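Local coordinates for protein putative oxidoreductase (Yersinia pestis, PDB 3KUX) that probably acts as an NAD(P)-dependent oxidoreductase, pairing a Rossmann-fold nucleotide-binding domain with a C-terminal alpha/beta domain, at residues Y17-G29 with Q258-Q270. Numbering follows the deposited sequence.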
ATOM      1  N   TYR A  17      -8.315   4.749  12.049  1.00 21.62           N
ATOM      2  CA  TYR A  17      -7.413   5.708  11.428  1.00 21.76           C
ATOM      3  C   TYR A  17      -7.434   5.595   9.900  1.00 21.84           C
ATOM      4  O   TYR A  17      -7.298   6.595   9.188  1.00 20.62           O
ATOM      5  CB  TYR A  17      -5.991   5.514  11.949  1.00 20.67           C
ATOM      6  CG  TYR A  17      -4.979   6.353  11.216  1.00 21.38           C
ATOM      7  CD1 TYR A  17      -4.687   7.646  11.633  1.00 20.04           C
ATOM      8  CD2 TYR A  17      -4.326   5.860  10.091  1.00 20.68           C
ATOM      9  CE1 TYR A  17      -3.765   8.426  10.956  1.00 23.08           C
ATOM     10  CE2 TYR A  17      -3.401   6.630   9.406  1.00 21.69           C
ATOM     11  CZ  TYR A  17      -3.125   7.912   9.843  1.00 22.98           C
ATOM     12  OH  TYR A  17      -2.205   8.677   9.168  1.00 24.37           O
ATOM     13  N   ALA A  18      -7.606   4.374   9.403  1.00 20.86           N
ATOM     14  CA  ALA A  18      -7.603   4.133   7.965  1.00 19.31           C
ATOM     15  C   ALA A  18      -8.883   4.625   7.284  1.00 19.00           C
ATOM     16  O   ALA A  18      -8.821   5.253   6.228  1.00 18.05           O
ATOM     17  CB  ALA A  18      -7.365   2.662   7.669  1.00 17.74           C
ATOM     18  N   SER A  19     -10.037   4.339   7.883  1.00 18.28           N
ATOM     19  CA  SER A  19     -11.315   4.760   7.308  1.00 19.04           C
ATOM     20  C   SER A  19     -11.408   6.278   7.270  1.00 19.35           C
ATOM     21  O   SER A  19     -11.824   6.879   6.273  1.00 17.40           O
ATOM     22  CB  SER A  19     -12.476   4.202   8.125  1.00 18.28           C
ATOM     23  OG  SER A  19     -12.590   2.804   7.951  1.00 23.09           O
ATOM     24  N   LYS A  20     -11.009   6.878   8.383  1.00 20.18           N
ATOM     25  CA  LYS A  20     -11.002   8.315   8.571  1.00 19.52           C
ATOM     26  C   LYS A  20     -10.034   8.993   7.604  1.00 17.96           C
ATOM     27  O   LYS A  20     -10.370   9.995   6.968  1.00 18.30           O
ATOM     28  CB  LYS A  20     -10.608   8.603  10.023  1.00 20.55           C
ATOM     29  CG  LYS A  20      -9.930   9.935  10.280  1.00 27.62           C
ATOM     30  CD  LYS A  20     -10.800  10.856  11.127  1.00 33.97           C
ATOM     31  CE  LYS A  20      -9.959  11.943  11.790  1.00 37.76           C
ATOM     32  NZ  LYS A  20      -9.195  12.753  10.788  1.00 38.55           N
ATOM     33  N   THR A  21      -8.838   8.430   7.483  1.00 15.90           N
ATOM     34  CA  THR A  21      -7.757   9.076   6.750  1.00 14.28           C
ATOM     35  C   THR A  21      -7.768   8.781   5.249  1.00 14.48           C
ATOM     36  O   THR A  21      -7.574   9.677   4.433  1.00 15.26           O
ATOM     37  CB  THR A  21      -6.384   8.698   7.343  1.00 14.12           C
ATOM     38  OG1 THR A  21      -6.352   9.049   8.732  1.00 14.84           O
ATOM     39  CG2 THR A  21      -5.268   9.429   6.626  1.00 12.78           C
ATOM     40  N   PHE A  22      -7.998   7.527   4.882  1.00 15.18           N
ATOM     41  CA  PHE A  22      -7.905   7.135   3.483  1.00 15.60           C
ATOM     42  C   PHE A  22      -9.253   6.821   2.857  1.00 17.62           C
ATOM     43  O   PHE A  22      -9.723   7.533   1.970  1.00 20.94           O
ATOM     44  CB  PHE A  22      -6.992   5.920   3.328  1.00 15.69           C
ATOM     45  CG  PHE A  22      -5.570   6.170   3.739  1.00 16.96           C
ATOM     46  CD1 PHE A  22      -4.697   6.841   2.893  1.00 15.61           C
ATOM     47  CD2 PHE A  22      -5.101   5.727   4.967  1.00 11.88           C
ATOM     48  CE1 PHE A  22      -3.380   7.071   3.269  1.00 11.86           C
ATOM     49  CE2 PHE A  22      -3.786   5.958   5.348  1.00 13.76           C
ATOM     50  CZ  PHE A  22      -2.926   6.630   4.497  1.00  9.98           C
ATOM     51  N   HIS A  23      -9.873   5.748   3.324  1.00 18.41           N
ATOM     52  CA  HIS A  23     -11.034   5.186   2.641  1.00 19.94           C
ATOM     53  C   HIS A  23     -12.219   6.135   2.470  1.00 19.70           C
ATOM     54  O   HIS A  23     -12.743   6.285   1.366  1.00 18.33           O
ATOM     55  CB  HIS A  23     -11.420   3.865   3.291  1.00 19.42           C
ATOM     56  CG  HIS A  23     -10.271   2.915   3.385  1.00 20.92           C
ATOM     57  ND1 HIS A  23      -9.696   2.340   2.274  1.00 19.54           N
ATOM     58  CD2 HIS A  23      -9.555   2.478   4.449  1.00 22.81           C
ATOM     59  CE1 HIS A  23      -8.691   1.568   2.650  1.00 21.41           C
ATOM     60  NE2 HIS A  23      -8.584   1.634   3.964  1.00 20.59           N
ATOM     61  N   ALA A  24     -12.643   6.781   3.551  1.00 19.92           N
ATOM     62  CA  ALA A  24     -13.757   7.721   3.448  1.00 20.23           C
ATOM     63  C   ALA A  24     -13.431   8.834   2.453  1.00 19.13           C
ATOM     64  O   ALA A  24     -14.075   8.950   1.415  1.00 19.86           O
ATOM     65  CB  ALA A  24     -14.120   8.296   4.814  1.00 18.50           C
ATOM     66  N   PRO A  25     -12.412   9.648   2.763  1.00 18.36           N
ATOM     67  CA  PRO A  25     -12.067  10.789   1.926  1.00 17.29           C
ATOM     68  C   PRO A  25     -11.870  10.407   0.468  1.00 17.33           C
ATOM     69  O   PRO A  25     -12.262  11.161  -0.418  1.00 18.92           O
ATOM     70  CB  PRO A  25     -10.743  11.269   2.522  1.00 16.86           C
ATOM     71  CG  PRO A  25     -10.777  10.809   3.931  1.00 18.61           C
ATOM     72  CD  PRO A  25     -11.501   9.504   3.911  1.00 18.52           C
ATOM     73  N   LEU A  26     -11.270   9.245   0.222  1.00 18.62           N
ATOM     74  CA  LEU A  26     -10.926   8.824  -1.141  1.00 18.38           C
ATOM     75  C   LEU A  26     -12.112   8.271  -1.929  1.00 19.77           C
ATOM     76  O   LEU A  26     -12.242   8.535  -3.125  1.00 22.02           O
ATOM     77  CB  LEU A  26      -9.782   7.808  -1.121  1.00 17.51           C
ATOM     78  CG  LEU A  26      -8.376   8.390  -0.944  1.00 14.75           C
ATOM     79  CD1 LEU A  26      -7.358   7.283  -0.737  1.00 11.15           C
ATOM     80  CD2 LEU A  26      -7.990   9.256  -2.138  1.00 11.19           C
ATOM     81  N   ILE A  27     -12.965   7.494  -1.263  1.00 19.52           N
ATOM     82  CA  ILE A  27     -14.203   7.021  -1.874  1.00 19.65           C
ATOM     83  C   ILE A  27     -15.119   8.204  -2.135  1.00 20.91           C
ATOM     84  O   ILE A  27     -15.724   8.316  -3.200  1.00 23.25           O
ATOM     85  CB  ILE A  27     -14.972   6.051  -0.963  1.00 18.67           C
ATOM     86  CG1 ILE A  27     -14.106   4.855  -0.568  1.00 22.08           C
ATOM     87  CG2 ILE A  27     -16.231   5.574  -1.659  1.00 20.56           C
ATOM     88  CD1 ILE A  27     -14.840   3.844   0.293  1.00 20.19           C
HETATM   89  N   MSE A  28     -15.213   9.083  -1.148  1.00 21.03           N
HETATM   90  CA  MSE A  28     -16.014  10.285  -1.264  1.00 21.69           C
HETATM   91  C   MSE A  28     -15.607  11.093  -2.493  1.00 19.65           C
HETATM   92  O   MSE A  28     -16.456  11.617  -3.213  1.00 18.68           O
HETATM   93  CB  MSE A  28     -15.858  11.137  -0.005  1.00 22.61           C
HETATM   94  CG  MSE A  28     -17.073  11.986   0.321  1.00 33.42           C
HETATM   95 SE   MSE A  28     -18.652  10.904   0.749  1.00 57.22          SE
HETATM   96  CE  MSE A  28     -19.167  10.357  -1.060  1.00 49.38           C
ATOM     97  N   GLY A  29     -14.303  11.178  -2.734  1.00 18.63           N
ATOM     98  CA  GLY A  29     -13.774  12.033  -3.790  1.00 19.28           C
ATOM     99  C   GLY A  29     -13.766  11.379  -5.156  1.00 19.17           C
ATOM    100  O   GLY A  29     -13.320  11.971  -6.137  1.00 18.10           O
ATOM    101  N   GLN A 258       0.577  12.924   0.360  1.00 13.37           N
ATOM    102  CA  GLN A 258      -0.876  12.798   0.487  1.00 12.69           C
ATOM    103  C   GLN A 258      -1.334  12.454   1.899  1.00 14.08           C
ATOM    104  O   GLN A 258      -2.292  13.041   2.406  1.00 14.69           O
ATOM    105  CB  GLN A 258      -1.432  11.769  -0.497  1.00 10.60           C
ATOM    106  CG  GLN A 258      -1.054  12.015  -1.936  1.00  9.73           C
ATOM    107  CD  GLN A 258      -1.549  10.917  -2.854  1.00 13.18           C
ATOM    108  OE1 GLN A 258      -2.747  10.815  -3.136  1.00 10.71           O
ATOM    109  NE2 GLN A 258      -0.629  10.087  -3.331  1.00 12.77           N
ATOM    110  N   GLU A 259      -0.664  11.501   2.536  1.00 16.05           N
ATOM    111  CA  GLU A 259      -1.112  11.031   3.841  1.00 18.29           C
ATOM    112  C   GLU A 259      -1.322  12.177   4.835  1.00 19.45           C
ATOM    113  O   GLU A 259      -2.347  12.236   5.513  1.00 20.01           O
ATOM    114  CB  GLU A 259      -0.146   9.999   4.419  1.00 19.25           C
ATOM    115  CG  GLU A 259      -0.697   9.297   5.653  1.00 26.90           C
ATOM    116  CD  GLU A 259       0.145   8.109   6.095  1.00 39.07           C
ATOM    117  OE1 GLU A 259       1.355   8.064   5.770  1.00 39.43           O
ATOM    118  OE2 GLU A 259      -0.414   7.219   6.777  1.00 43.35           O
ATOM    119  N   ASP A 260      -0.353  13.084   4.914  1.00 18.51           N
ATOM    120  CA  ASP A 260      -0.444  14.217   5.827  1.00 19.17           C
ATOM    121  C   ASP A 260      -1.650  15.097   5.526  1.00 18.32           C
ATOM    122  O   ASP A 260      -2.398  15.476   6.428  1.00 18.78           O
ATOM    123  CB  ASP A 260       0.842  15.050   5.793  1.00 20.17           C
ATOM    124  CG  ASP A 260       1.969  14.421   6.602  1.00 27.47           C
ATOM    125  OD1 ASP A 260       1.718  14.002   7.755  1.00 35.48           O
ATOM    126  OD2 ASP A 260       3.107  14.349   6.092  1.00 32.22           O
ATOM    127  N   ARG A 261      -1.843  15.413   4.250  1.00 17.51           N
ATOM    128  CA  ARG A 261      -2.927  16.298   3.847  1.00 15.75           C
ATOM    129  C   ARG A 261      -4.299  15.668   4.077  1.00 15.55           C
ATOM    130  O   ARG A 261      -5.271  16.370   4.361  1.00 13.96           O
ATOM    131  CB  ARG A 261      -2.746  16.744   2.396  1.00 15.50           C
ATOM    132  CG  ARG A 261      -1.561  17.686   2.206  1.00 14.60           C
ATOM    133  CD  ARG A 261      -1.320  18.003   0.739  1.00 16.01           C
ATOM    134  NE  ARG A 261      -2.483  18.622   0.106  1.00 18.15           N
ATOM    135  CZ  ARG A 261      -2.524  18.992  -1.169  1.00 12.33           C
ATOM    136  NH1 ARG A 261      -1.469  18.804  -1.948  1.00 16.37           N
ATOM    137  NH2 ARG A 261      -3.616  19.548  -1.666  1.00 12.03           N
ATOM    138  N   LEU A 262      -4.377  14.347   3.971  1.00 16.62           N
ATOM    139  CA  LEU A 262      -5.624  13.651   4.276  1.00 17.96           C
ATOM    140  C   LEU A 262      -5.854  13.671   5.778  1.00 19.75           C
ATOM    141  O   LEU A 262      -6.946  13.999   6.238  1.00 21.16           O
ATOM    142  CB  LEU A 262      -5.610  12.217   3.739  1.00 17.21           C
ATOM    143  CG  LEU A 262      -5.674  12.097   2.211  1.00 15.47           C
ATOM    144  CD1 LEU A 262      -5.522  10.649   1.750  1.00  5.95           C
ATOM    145  CD2 LEU A 262      -6.964  12.710   1.676  1.00 12.40           C
ATOM    146  N   LYS A 263      -4.815  13.327   6.537  1.00 21.23           N
ATOM    147  CA  LYS A 263      -4.833  13.464   7.993  1.00 22.28           C
ATOM    148  C   LYS A 263      -5.383  14.823   8.409  1.00 21.77           C
ATOM    149  O   LYS A 263      -6.202  14.920   9.326  1.00 20.32           O
ATOM    150  CB  LYS A 263      -3.423  13.301   8.568  1.00 22.62           C
ATOM    151  CG  LYS A 263      -3.073  11.889   9.008  1.00 27.60           C
ATOM    152  CD  LYS A 263      -1.564  11.676   9.053  1.00 34.48           C
ATOM    153  CE  LYS A 263      -0.865  12.750   9.878  1.00 38.64           C
ATOM    154  NZ  LYS A 263      -1.320  12.750  11.295  1.00 40.90           N
ATOM    155  N   ALA A 264      -4.922  15.870   7.731  1.00 20.24           N
ATOM    156  CA  ALA A 264      -5.309  17.234   8.073  1.00 19.11           C
ATOM    157  C   ALA A 264      -6.759  17.536   7.696  1.00 18.16           C
ATOM    158  O   ALA A 264      -7.272  18.614   7.998  1.00 18.92           O
ATOM    159  CB  ALA A 264      -4.355  18.243   7.435  1.00 18.98           C
ATOM    160  N   GLY A 265      -7.414  16.584   7.037  1.00 17.14           N
ATOM    161  CA  GLY A 265      -8.846  16.692   6.749  1.00 16.24           C
ATOM    162  C   GLY A 265      -9.212  17.216   5.371  1.00 16.18           C
ATOM    163  O   GLY A 265     -10.389  17.440   5.080  1.00 15.55           O
ATOM    164  N   GLU A 266      -8.211  17.412   4.517  1.00 15.84           N
ATOM    165  CA  GLU A 266      -8.446  17.923   3.170  1.00 15.49           C
ATOM    166  C   GLU A 266      -9.368  17.006   2.383  1.00 15.93           C
ATOM    167  O   GLU A 266      -9.272  15.788   2.484  1.00 15.77           O
ATOM    168  CB  GLU A 266      -7.131  18.106   2.413  1.00 14.29           C
ATOM    169  CG  GLU A 266      -6.213  19.164   3.001  1.00 16.00           C
ATOM    170  CD  GLU A 266      -5.195  19.659   1.998  1.00 20.41           C
ATOM    171  OE1 GLU A 266      -5.462  19.543   0.784  1.00 22.52           O
ATOM    172  OE2 GLU A 266      -4.132  20.169   2.417  1.00 21.08           O
ATOM    173  N   ARG A 267     -10.258  17.608   1.600  1.00 18.54           N
ATOM    174  CA  ARG A 267     -11.218  16.872   0.790  1.00 21.14           C
ATOM    175  C   ARG A 267     -10.855  16.981  -0.692  1.00 21.01           C
ATOM    176  O   ARG A 267     -10.279  17.981  -1.126  1.00 21.04           O
ATOM    177  CB  ARG A 267     -12.628  17.429   1.008  1.00 22.00           C
ATOM    178  CG  ARG A 267     -13.032  17.609   2.464  1.00 30.70           C
ATOM    179  CD  ARG A 267     -13.668  16.347   3.033  1.00 46.56           C
ATOM    180  NE  ARG A 267     -14.227  16.552   4.372  1.00 55.80           N
ATOM    181  CZ  ARG A 267     -15.472  16.958   4.616  1.00 56.54           C
ATOM    182  NH1 ARG A 267     -16.301  17.215   3.612  1.00 56.50           N
ATOM    183  NH2 ARG A 267     -15.889  17.110   5.867  1.00 56.17           N
ATOM    184  N   LEU A 268     -11.186  15.951  -1.466  1.00 19.84           N
ATOM    185  CA  LEU A 268     -11.014  16.012  -2.913  1.00 21.46           C
ATOM    186  C   LEU A 268     -12.170  16.795  -3.534  1.00 21.73           C
ATOM    187  O   LEU A 268     -13.273  16.812  -2.984  1.00 22.94           O
ATOM    188  CB  LEU A 268     -10.949  14.604  -3.508  1.00 23.07           C
ATOM    189  CG  LEU A 268      -9.615  13.846  -3.482  1.00 24.87           C
ATOM    190  CD1 LEU A 268      -8.937  13.927  -2.122  1.00 23.99           C
ATOM    191  CD2 LEU A 268      -9.831  12.395  -3.898  1.00 28.87           C
ATOM    192  N   PRO A 269     -11.921  17.458  -4.678  1.00 21.10           N
ATOM    193  CA  PRO A 269     -10.640  17.508  -5.369  1.00 19.59           C
ATOM    194  C   PRO A 269      -9.824  18.714  -4.937  1.00 17.90           C
ATOM    195  O   PRO A 269     -10.381  19.675  -4.416  1.00 17.42           O
ATOM    196  CB  PRO A 269     -11.059  17.691  -6.821  1.00 19.29           C
ATOM    197  CG  PRO A 269     -12.293  18.528  -6.732  1.00 18.11           C
ATOM    198  CD  PRO A 269     -12.957  18.207  -5.413  1.00 20.05           C
ATOM    199  N   GLN A 270      -8.514  18.652  -5.156  1.00 17.16           N
ATOM    200  CA  GLN A 270      -7.628  19.792  -4.935  1.00 14.69           C
ATOM    201  C   GLN A 270      -6.856  20.100  -6.211  1.00 14.12           C
ATOM    202  O   GLN A 270      -6.290  19.204  -6.839  1.00 14.27           O
ATOM    203  CB  GLN A 270      -6.636  19.500  -3.806  1.00 14.76           C
ATOM    204  CG  GLN A 270      -7.253  19.391  -2.427  1.00 15.78           C
ATOM    205  CD  GLN A 270      -7.737  20.719  -1.897  1.00 15.86           C
ATOM    206  OE1 GLN A 270      -8.498  20.770  -0.936  1.00 13.33           O
ATOM    207  NE2 GLN A 270      -7.301  21.804  -2.525  1.00 19.06           N
TER
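With chi1 at 172°, Tyr-17 holds CG opposite its backbone N and beside the carbonyl carbon, which brings its hydroxyl end nearer to helix 258-263; Glu-259, its CG likewise anti to N and its chain extended beyond, reaches across to meet it. Tyr-17 OH gives a weak hydrogen bond to Glu-259 OE2, 3.3 Å long, while the ring and carboxylate planes stand 60° apart. Glu-259 OE2 also lies 3.4 Å from Phe-22 CZ, and is thus at the edge of both rings. The methylenes of Lys-263 run past the tyrosine hydroxyl. On helix 17-28 itself, Thr-21 OG1 bonds to Tyr-17 O at 2.7 Å and sits over the centre of the Tyr-17 ring, leaving CG2 to face Leu-262 CB.

Leu-262 points toward helix 17-28: its CD1 meets Phe-22 CD1 and its CD2 meets Pro-25 CB, each at 4.1 Å. After the helix, a Schellman motif at Gly-265 turns the chain, and Leu-268 comes back to pack CD2 on Leu-26 CD2 (4.0 Å) and CB on Gly-29 CA. Pro-303 touches both leucines, Leu-26 and Leu-268. The short helix 258-263 crosses helix 17-28 at 95°, an interdomain contact in a two-domain oxidoreductase, made on the helix that follows strand 8-13 in the first beta-alpha unit of the Rossmann fold.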